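Long-range contacts in NALP (Neisseria meningitidis, PDB 1UYN), which forms, as the translocator domain of an autotransporter with a secreted serine protease domain, a hydrophilic outer-membrane pore through which the passenger domain reaches the cell surface: residues 177-182 with 206-211; 232-237 with 263-268. One frame throughout, in Å; residues are numbered along the deposited sequence.

Contact 1. Residues 177-182 with 206-211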
ATOM      1  N   GLY A 177       4.942 -11.372  10.533  1.00 20.80           N
ATOM      2  CA  GLY A 177       6.023 -10.430  10.766  1.00 19.80           C
ATOM      3  C   GLY A 177       7.162 -10.519   9.759  1.00 19.43           C
ATOM      4  O   GLY A 177       7.537 -11.591   9.271  1.00 18.59           O
ATOM      5  N   GLY A 178       7.743  -9.365   9.442  1.00 19.71           N
ATOM      6  CA  GLY A 178       8.896  -9.345   8.567  1.00 18.62           C
ATOM      7  C   GLY A 178       9.422  -7.981   8.213  1.00 17.77           C
ATOM      8  O   GLY A 178       9.437  -7.085   9.017  1.00 16.49           O
ATOM      9  N   LEU A 179       9.925  -7.865   6.993  1.00 17.38           N
ATOM     10  CA  LEU A 179      10.494  -6.651   6.541  1.00 16.79           C
ATOM     11  C   LEU A 179       9.951  -6.336   5.163  1.00 17.16           C
ATOM     12  O   LEU A 179       9.549  -7.222   4.446  1.00 16.65           O
ATOM     13  CB  LEU A 179      12.001  -6.810   6.503  1.00 16.83           C
ATOM     14  CG  LEU A 179      12.692  -7.241   7.786  1.00 15.47           C
ATOM     15  CD1 LEU A 179      14.097  -7.621   7.413  1.00 15.93           C
ATOM     16  CD2 LEU A 179      12.687  -6.165   8.874  1.00 15.02           C
ATOM     17  N   ARG A 180       9.935  -5.054   4.808  1.00 17.52           N
ATOM     18  CA  ARG A 180       9.666  -4.621   3.441  1.00 17.24           C
ATOM     19  C   ARG A 180      10.728  -3.581   3.127  1.00 17.41           C
ATOM     20  O   ARG A 180      10.943  -2.703   3.905  1.00 17.06           O
ATOM     21  CB  ARG A 180       8.289  -4.000   3.344  1.00 16.71           C
ATOM     22  CG  ARG A 180       7.856  -3.674   1.902  1.00 18.48           C
ATOM     23  CD  ARG A 180       7.249  -2.273   1.751  1.00 18.10           C
ATOM     24  NE  ARG A 180       6.116  -2.096   2.624  1.00 17.27           N
ATOM     25  CZ  ARG A 180       5.755  -0.959   3.195  1.00 17.70           C
ATOM     26  NH1 ARG A 180       6.444   0.160   3.037  1.00 12.37           N
ATOM     27  NH2 ARG A 180       4.675  -0.958   3.975  1.00 21.69           N
ATOM     28  N   TYR A 181      11.404  -3.704   2.005  1.00 17.98           N
ATOM     29  CA  TYR A 181      12.365  -2.717   1.574  1.00 18.91           C
ATOM     30  C   TYR A 181      11.771  -1.927   0.422  1.00 18.74           C
ATOM     31  O   TYR A 181      11.399  -2.527  -0.565  1.00 19.49           O
ATOM     32  CB  TYR A 181      13.626  -3.415   1.083  1.00 19.62           C
ATOM     33  CG  TYR A 181      14.782  -2.474   0.806  1.00 19.94           C
ATOM     34  CD1 TYR A 181      15.373  -1.783   1.836  1.00 19.75           C
ATOM     35  CD2 TYR A 181      15.289  -2.303  -0.485  1.00 21.93           C
ATOM     36  CE1 TYR A 181      16.432  -0.910   1.613  1.00 21.22           C
ATOM     37  CE2 TYR A 181      16.361  -1.452  -0.733  1.00 21.99           C
ATOM     38  CZ  TYR A 181      16.928  -0.750   0.341  1.00 23.02           C
ATOM     39  OH  TYR A 181      18.002   0.113   0.183  1.00 25.32           O
ATOM     40  N   ASP A 182      11.673  -0.601   0.556  1.00 18.36           N
ATOM     41  CA  ASP A 182      11.168   0.270  -0.500  1.00 17.35           C
ATOM     42  C   ASP A 182      12.314   0.969  -1.119  1.00 17.13           C
ATOM     43  O   ASP A 182      13.011   1.708  -0.436  1.00 17.06           O
ATOM     44  CB  ASP A 182      10.275   1.369   0.059  1.00 17.40           C
ATOM     45  CG  ASP A 182       9.039   0.852   0.688  1.00 17.54           C
ATOM     46  OD1 ASP A 182       8.648  -0.308   0.410  1.00 15.01           O
ATOM     47  OD2 ASP A 182       8.406   1.559   1.495  1.00 17.58           O
ATOM     48  N   GLY A 206      16.285   4.201  -0.265  1.00 15.87           N
ATOM     49  CA  GLY A 206      15.888   2.897   0.160  1.00 15.22           C
ATOM     50  C   GLY A 206      15.560   2.834   1.633  1.00 15.96           C
ATOM     51  O   GLY A 206      16.452   3.163   2.462  1.00 16.04           O
ATOM     52  N   THR A 207      14.350   2.318   1.965  1.00 15.79           N
ATOM     53  CA  THR A 207      13.884   2.230   3.332  1.00 15.99           C
ATOM     54  C   THR A 207      13.400   0.813   3.751  1.00 16.89           C
ATOM     55  O   THR A 207      12.476   0.232   3.181  1.00 16.95           O
ATOM     56  CB  THR A 207      12.753   3.232   3.525  1.00 16.53           C
ATOM     57  OG1 THR A 207      13.183   4.545   3.165  1.00 16.49           O
ATOM     58  CG2 THR A 207      12.418   3.404   4.992  1.00 17.50           C
ATOM     59  N   LEU A 208      14.053   0.263   4.766  1.00 16.73           N
ATOM     60  CA  LEU A 208      13.580  -0.921   5.439  1.00 15.95           C
ATOM     61  C   LEU A 208      12.498  -0.590   6.421  1.00 15.60           C
ATOM     62  O   LEU A 208      12.617   0.372   7.169  1.00 14.79           O
ATOM     63  CB  LEU A 208      14.717  -1.565   6.209  1.00 16.35           C
ATOM     64  CG  LEU A 208      14.565  -3.039   6.563  1.00 15.80           C
ATOM     65  CD1 LEU A 208      14.418  -3.909   5.350  1.00 13.58           C
ATOM     66  CD2 LEU A 208      15.843  -3.385   7.301  1.00 17.06           C
ATOM     67  N   VAL A 209      11.473  -1.437   6.423  1.00 15.56           N
ATOM     68  CA  VAL A 209      10.268  -1.310   7.248  1.00 15.65           C
ATOM     69  C   VAL A 209      10.069  -2.614   8.001  1.00 15.75           C
ATOM     70  O   VAL A 209      10.053  -3.709   7.401  1.00 16.54           O
ATOM     71  CB  VAL A 209       8.972  -1.078   6.375  1.00 15.27           C
ATOM     72  CG1 VAL A 209       7.788  -0.785   7.277  1.00 15.80           C
ATOM     73  CG2 VAL A 209       9.150   0.069   5.387  1.00 14.34           C
ATOM     74  N   GLY A 210       9.898  -2.518   9.301  1.00 15.68           N
ATOM     75  CA  GLY A 210       9.567  -3.682  10.103  1.00 15.47           C
ATOM     76  C   GLY A 210       8.083  -3.682  10.333  1.00 15.68           C
ATOM     77  O   GLY A 210       7.467  -2.651  10.543  1.00 13.95           O
ATOM     78  N   LEU A 211       7.528  -4.881  10.313  1.00 17.68           N
ATOM     79  CA  LEU A 211       6.081  -5.153  10.240  1.00 18.81           C
ATOM     80  C   LEU A 211       5.824  -6.324  11.141  1.00 19.41           C
ATOM     81  O   LEU A 211       6.685  -7.194  11.305  1.00 19.58           O
ATOM     82  CB  LEU A 211       5.659  -5.551   8.827  1.00 18.47           C
ATOM     83  CG  LEU A 211       5.992  -4.518   7.761  1.00 21.53           C
ATOM     84  CD1 LEU A 211       6.172  -5.202   6.398  1.00 24.90           C
ATOM     85  CD2 LEU A 211       4.916  -3.425   7.671  1.00 20.68           C
TER
HETATM   86  O   HOH W   1      12.329   4.785   0.540  1.00 38.44           O

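Contact 2. Residues 232-237 with 263-268. With SO4 (sulfate ion), chain C.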
ATOM      1  N   VAL A 232       1.679  -3.452  13.720  1.00 24.17           N
ATOM      2  CA  VAL A 232       2.709  -2.500  14.057  1.00 23.33           C
ATOM      3  C   VAL A 232       3.583  -2.348  12.807  1.00 23.25           C
ATOM      4  O   VAL A 232       3.750  -3.274  12.016  1.00 23.17           O
ATOM      5  CB  VAL A 232       3.451  -3.058  15.261  1.00 23.31           C
ATOM      6  CG1 VAL A 232       4.866  -2.642  15.302  1.00 23.57           C
ATOM      7  CG2 VAL A 232       2.722  -2.665  16.541  1.00 23.56           C
ATOM      8  N   GLU A 233       4.103  -1.154  12.600  1.00 23.23           N
ATOM      9  CA  GLU A 233       4.818  -0.824  11.372  1.00 23.34           C
ATOM     10  C   GLU A 233       5.676   0.412  11.646  1.00 22.38           C
ATOM     11  O   GLU A 233       5.262   1.339  12.317  1.00 22.45           O
ATOM     12  CB  GLU A 233       3.807  -0.610  10.265  1.00 23.62           C
ATOM     13  CG  GLU A 233       4.313   0.076   9.002  1.00 27.47           C
ATOM     14  CD  GLU A 233       3.554  -0.371   7.725  1.00 33.81           C
ATOM     15  OE1 GLU A 233       2.580  -1.244   7.831  1.00 35.43           O
ATOM     16  OE2 GLU A 233       3.972   0.100   6.626  1.00 28.23           O
ATOM     17  N   ARG A 234       6.902   0.403  11.174  1.00 21.64           N
ATOM     18  CA  ARG A 234       7.840   1.445  11.529  1.00 21.17           C
ATOM     19  C   ARG A 234       9.002   1.456  10.565  1.00 20.63           C
ATOM     20  O   ARG A 234       9.579   0.426  10.296  1.00 20.69           O
ATOM     21  CB  ARG A 234       8.387   1.197  12.929  1.00 21.44           C
ATOM     22  CG  ARG A 234       9.207   2.331  13.505  1.00 20.91           C
ATOM     23  CD  ARG A 234       9.757   1.970  14.821  1.00 23.66           C
ATOM     24  NE  ARG A 234      10.074   3.104  15.684  1.00 24.50           N
ATOM     25  CZ  ARG A 234      11.173   3.788  15.573  1.00 27.77           C
ATOM     26  NH1 ARG A 234      12.071   3.516  14.616  1.00 31.75           N
ATOM     27  NH2 ARG A 234      11.388   4.763  16.412  1.00 29.97           N
ATOM     28  N   ASP A 235       9.396   2.620  10.088  1.00 19.90           N
ATOM     29  CA  ASP A 235      10.576   2.650   9.255  1.00 19.84           C
ATOM     30  C   ASP A 235      11.769   2.354  10.155  1.00 19.12           C
ATOM     31  O   ASP A 235      11.825   2.770  11.304  1.00 19.40           O
ATOM     32  CB  ASP A 235      10.707   3.973   8.507  1.00 19.85           C
ATOM     33  CG  ASP A 235       9.603   4.181   7.481  1.00 19.25           C
ATOM     34  OD1 ASP A 235       8.854   3.252   7.146  1.00 21.01           O
ATOM     35  OD2 ASP A 235       9.386   5.272   6.943  1.00 24.02           O
ATOM     36  N   LEU A 236      12.672   1.536   9.661  1.00 18.72           N
ATOM     37  CA  LEU A 236      13.828   1.136  10.435  1.00 18.90           C
ATOM     38  C   LEU A 236      15.009   2.031  10.129  1.00 18.38           C
ATOM     39  O   LEU A 236      15.979   2.036  10.895  1.00 19.24           O
ATOM     40  CB  LEU A 236      14.145  -0.365  10.213  1.00 19.06           C
ATOM     41  CG  LEU A 236      12.948  -1.262  10.537  1.00 18.64           C
ATOM     42  CD1 LEU A 236      13.284  -2.743  10.421  1.00 19.29           C
ATOM     43  CD2 LEU A 236      12.423  -0.915  11.936  1.00 18.22           C
ATOM     44  N   ASN A 237      14.896   2.798   9.046  1.00 18.52           N
ATOM     45  CA  ASN A 237      15.874   3.817   8.655  1.00 18.64           C
ATOM     46  C   ASN A 237      15.220   5.038   8.083  1.00 19.47           C
ATOM     47  O   ASN A 237      14.025   5.215   8.182  1.00 20.34           O
ATOM     48  CB  ASN A 237      16.926   3.253   7.696  1.00 18.37           C
ATOM     49  CG  ASN A 237      16.378   2.902   6.305  1.00 19.18           C
ATOM     50  OD1 ASN A 237      15.290   2.312   6.165  1.00 21.14           O
ATOM     51  ND2 ASN A 237      17.172   3.195   5.270  1.00 15.98           N
ATOM     52  N   PRO A 263      10.691   9.194  12.038  1.00 25.74           N
ATOM     53  CA  PRO A 263      10.473   7.722  11.969  1.00 25.30           C
ATOM     54  C   PRO A 263       9.699   7.271  13.191  1.00 25.24           C
ATOM     55  O   PRO A 263      10.225   7.258  14.315  1.00 25.06           O
ATOM     56  CB  PRO A 263      11.891   7.135  11.934  1.00 24.85           C
ATOM     57  CG  PRO A 263      12.798   8.253  12.598  1.00 25.68           C
ATOM     58  CD  PRO A 263      11.945   9.559  12.739  1.00 26.09           C
ATOM     59  N   HIS A 264       8.423   6.978  13.010  1.00 25.47           N
ATOM     60  CA  HIS A 264       7.579   6.637  14.160  1.00 26.05           C
ATOM     61  C   HIS A 264       6.932   5.334  13.906  1.00 25.29           C
ATOM     62  O   HIS A 264       6.754   4.953  12.755  1.00 25.26           O
ATOM     63  CB  HIS A 264       6.514   7.712  14.439  1.00 26.60           C
ATOM     64  CG  HIS A 264       7.089   9.021  14.890  1.00 30.02           C
ATOM     65  ND1 HIS A 264       7.809   9.851  14.046  1.00 31.85           N
ATOM     66  CD2 HIS A 264       7.062   9.640  16.098  1.00 32.43           C
ATOM     67  CE1 HIS A 264       8.203  10.917  14.724  1.00 34.01           C
ATOM     68  NE2 HIS A 264       7.752  10.823  15.966  1.00 32.92           N
ATOM     69  N   THR A 265       6.626   4.634  14.996  1.00 25.44           N
ATOM     70  CA  THR A 265       5.856   3.388  14.977  1.00 25.54           C
ATOM     71  C   THR A 265       4.395   3.724  14.714  1.00 25.30           C
ATOM     72  O   THR A 265       3.843   4.521  15.442  1.00 25.16           O
ATOM     73  CB  THR A 265       5.969   2.713  16.354  1.00 25.36           C
ATOM     74  OG1 THR A 265       7.292   2.224  16.527  1.00 27.68           O
ATOM     75  CG2 THR A 265       5.155   1.443  16.468  1.00 26.36           C
ATOM     76  N   ARG A 266       3.766   3.144  13.691  1.00 25.16           N
ATOM     77  CA  ARG A 266       2.280   3.133  13.679  1.00 25.56           C
ATOM     78  C   ARG A 266       1.581   1.867  14.086  1.00 24.00           C
ATOM     79  O   ARG A 266       2.045   0.814  13.809  1.00 24.27           O
ATOM     80  CB  ARG A 266       1.668   3.553  12.362  1.00 26.23           C
ATOM     81  CG  ARG A 266       2.100   2.844  11.187  1.00 26.61           C
ATOM     82  CD  ARG A 266       2.015   3.723  10.055  1.00 30.47           C
ATOM     83  NE  ARG A 266       2.816   4.947  10.269  1.00 32.05           N
ATOM     84  CZ  ARG A 266       3.176   5.741   9.274  1.00 34.03           C
ATOM     85  NH1 ARG A 266       2.832   5.431   8.000  1.00 33.45           N
ATOM     86  NH2 ARG A 266       3.879   6.835   9.539  1.00 36.09           N
ATOM     87  N   LEU A 267       0.468   2.036  14.779  1.00 23.64           N
ATOM     88  CA  LEU A 267      -0.459   0.989  15.130  1.00 23.26           C
ATOM     89  C   LEU A 267      -1.523   1.005  14.055  1.00 22.25           C
ATOM     90  O   LEU A 267      -1.994   2.055  13.683  1.00 21.31           O
ATOM     91  CB  LEU A 267      -1.130   1.298  16.475  1.00 23.72           C
ATOM     92  CG  LEU A 267      -0.194   1.673  17.644  1.00 27.01           C
ATOM     93  CD1 LEU A 267      -0.917   1.725  19.020  1.00 27.58           C
ATOM     94  CD2 LEU A 267       1.021   0.716  17.726  1.00 28.73           C
ATOM     95  N   VAL A 268      -1.877  -0.161  13.552  1.00 21.52           N
ATOM     96  CA  VAL A 268      -2.979  -0.293  12.634  1.00 22.05           C
ATOM     97  C   VAL A 268      -3.974  -1.281  13.182  1.00 22.14           C
ATOM     98  O   VAL A 268      -3.590  -2.400  13.473  1.00 22.65           O
ATOM     99  CB  VAL A 268      -2.515  -0.879  11.291  1.00 21.90           C
ATOM    100  CG1 VAL A 268      -3.714  -1.017  10.344  1.00 21.63           C
ATOM    101  CG2 VAL A 268      -1.402  -0.031  10.696  1.00 23.11           C
TER
HETATM  102  S   SO4 C2086       7.432   6.999  18.571  1.00 73.53           S
HETATM  103  O1  SO4 C2086       8.846   7.276  18.201  1.00 70.82           O
HETATM  104  O2  SO4 C2086       6.800   8.284  18.924  1.00 71.32           O
HETATM  105  O3  SO4 C2086       6.720   6.281  17.511  1.00 71.86           O
HETATM  106  O4  SO4 C2086       7.318   6.098  19.725  1.00 72.92           O
HETATM  107  O   HOH W   2       7.682   4.463  10.327  1.00 36.47           O

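Contact 1. Residues 177-182 with 206-211
In the wall of a twelve-stranded antiparallel barrel, the hairpin of strands 172-192 and 199-219 pairs Arg-180 with Val-209 and Tyr-181 with Leu-208. Three hydrogen-bonded pairs, Gly-178 with Leu-211, Arg-180 with Val-209 and Asp-182 with Thr-207, each give two backbone bonds; Arg-180 N to Val-209 O (2.9 Å) lies in the carbonyl plane. The short strand axes stand 164° apart.

Side chains alternate between the faces. On the outward one, Leu-208 CD1 reaches over to Leu-179 CB at 3.9 Å and to Tyr-181 CD1 at 4.2 Å, an apolar surface suited to lipid. Tyr-181, with CG anti to its own N (chi1 -171°), carries its ring across to Gly-206, where OH comes 3.5 Å from CA.

The inward face mixes charged groups with aliphatic ones, and Leu-211 CD1 packs on Arg-180 CB. Arg-180 runs beside Val-209, whose CB covers one face of the guanidinium, and bends at chi2 and chi3 to bring NH1 within 2.9 Å of Asp-182 OD2. Asp-182 OD2 accepts this salt bridge through its syn lone pair and lies close to the plane of the Arg-180 guanidinium; it has a second partner in Arg-239. Thr-207 OG1 bonds to Gly-238 O and accepts from a water that also donates to Asp-182 O. Apolar residues outside and charged ones lining a lumen occupied by helix 12-34 are the pattern of an outer-membrane autotransporter beta-barrel.

Contact 2. Residues 232-237 with 263-268
Glu-233 and Arg-266 form the close-knit part of this contact, where Arg-266 N donates to Glu-233 O at 2.7 Å, nearly along the C=O axis. The return bond, Glu-233 N to Arg-266 O, is weak and bent (127° at the hydrogen). Their aliphatic stems meet with Glu-233 CB 4.0 Å from Arg-266 CG, but the charged ends part: Glu-233 OE1 goes to Lys-30 and Arg-266 NH1 to Asp-23, both on the helix filling the lumen, so acid and base each suit a polar interior. Arg-266 also makes a cation-pi contact with Tyr-295.

Strands 224-235 and 265-278 are antiparallel neighbours in the transmembrane barrel, and here they begin to separate into the long loop joining them. On the outer face Val-232 CG2 still lies beside Leu-267 CD2 (4.0 Å), an apolar pair fit for the barrel surface. Further on the packing is open. Arg-234 extends from CG to NE and crosses Thr-265 at about a right angle, with OG1 at the guanidinium edge, 3.0 Å from NE, while Pro-263 O stands over one face of the group. Direct backbone pairing has lapsed by Asp-235 N and His-264 O, 4.4 Å apart, with a water between them. On the surface, a sulfate probably from the crystallisation liquor accepts a bond from Thr-265 N to its O3 (3.0 Å) and rests its O2 near the edge of the His-264 ring.

Overall arrangement
Contacts 1 and 2 sit on consecutive strand pairs of one barrel, their centres about 10 Å apart, and are joined because strands 199-219 and 224-235 are themselves neighbours. Two bonds tie them through Leu-208: its O lies 2.8 Å from Leu-236 N, and its N 2.8 Å from Asn-237 OD1. Inside the lumen, Arg-180 of contact 1 forms a salt bridge with Glu-233 of contact 2 (NH2 to OE2, 2.9 Å), and Arg-239, in the loop after 224-235, forms salt bridges with both Asp-182 and Asp-235, so the charges link strands 172-192 and 224-235 across strand 199-219 between them. The detergent pocket, around Gln-70 to Met-90, involves neither contact; the sulfate belongs to 263-268.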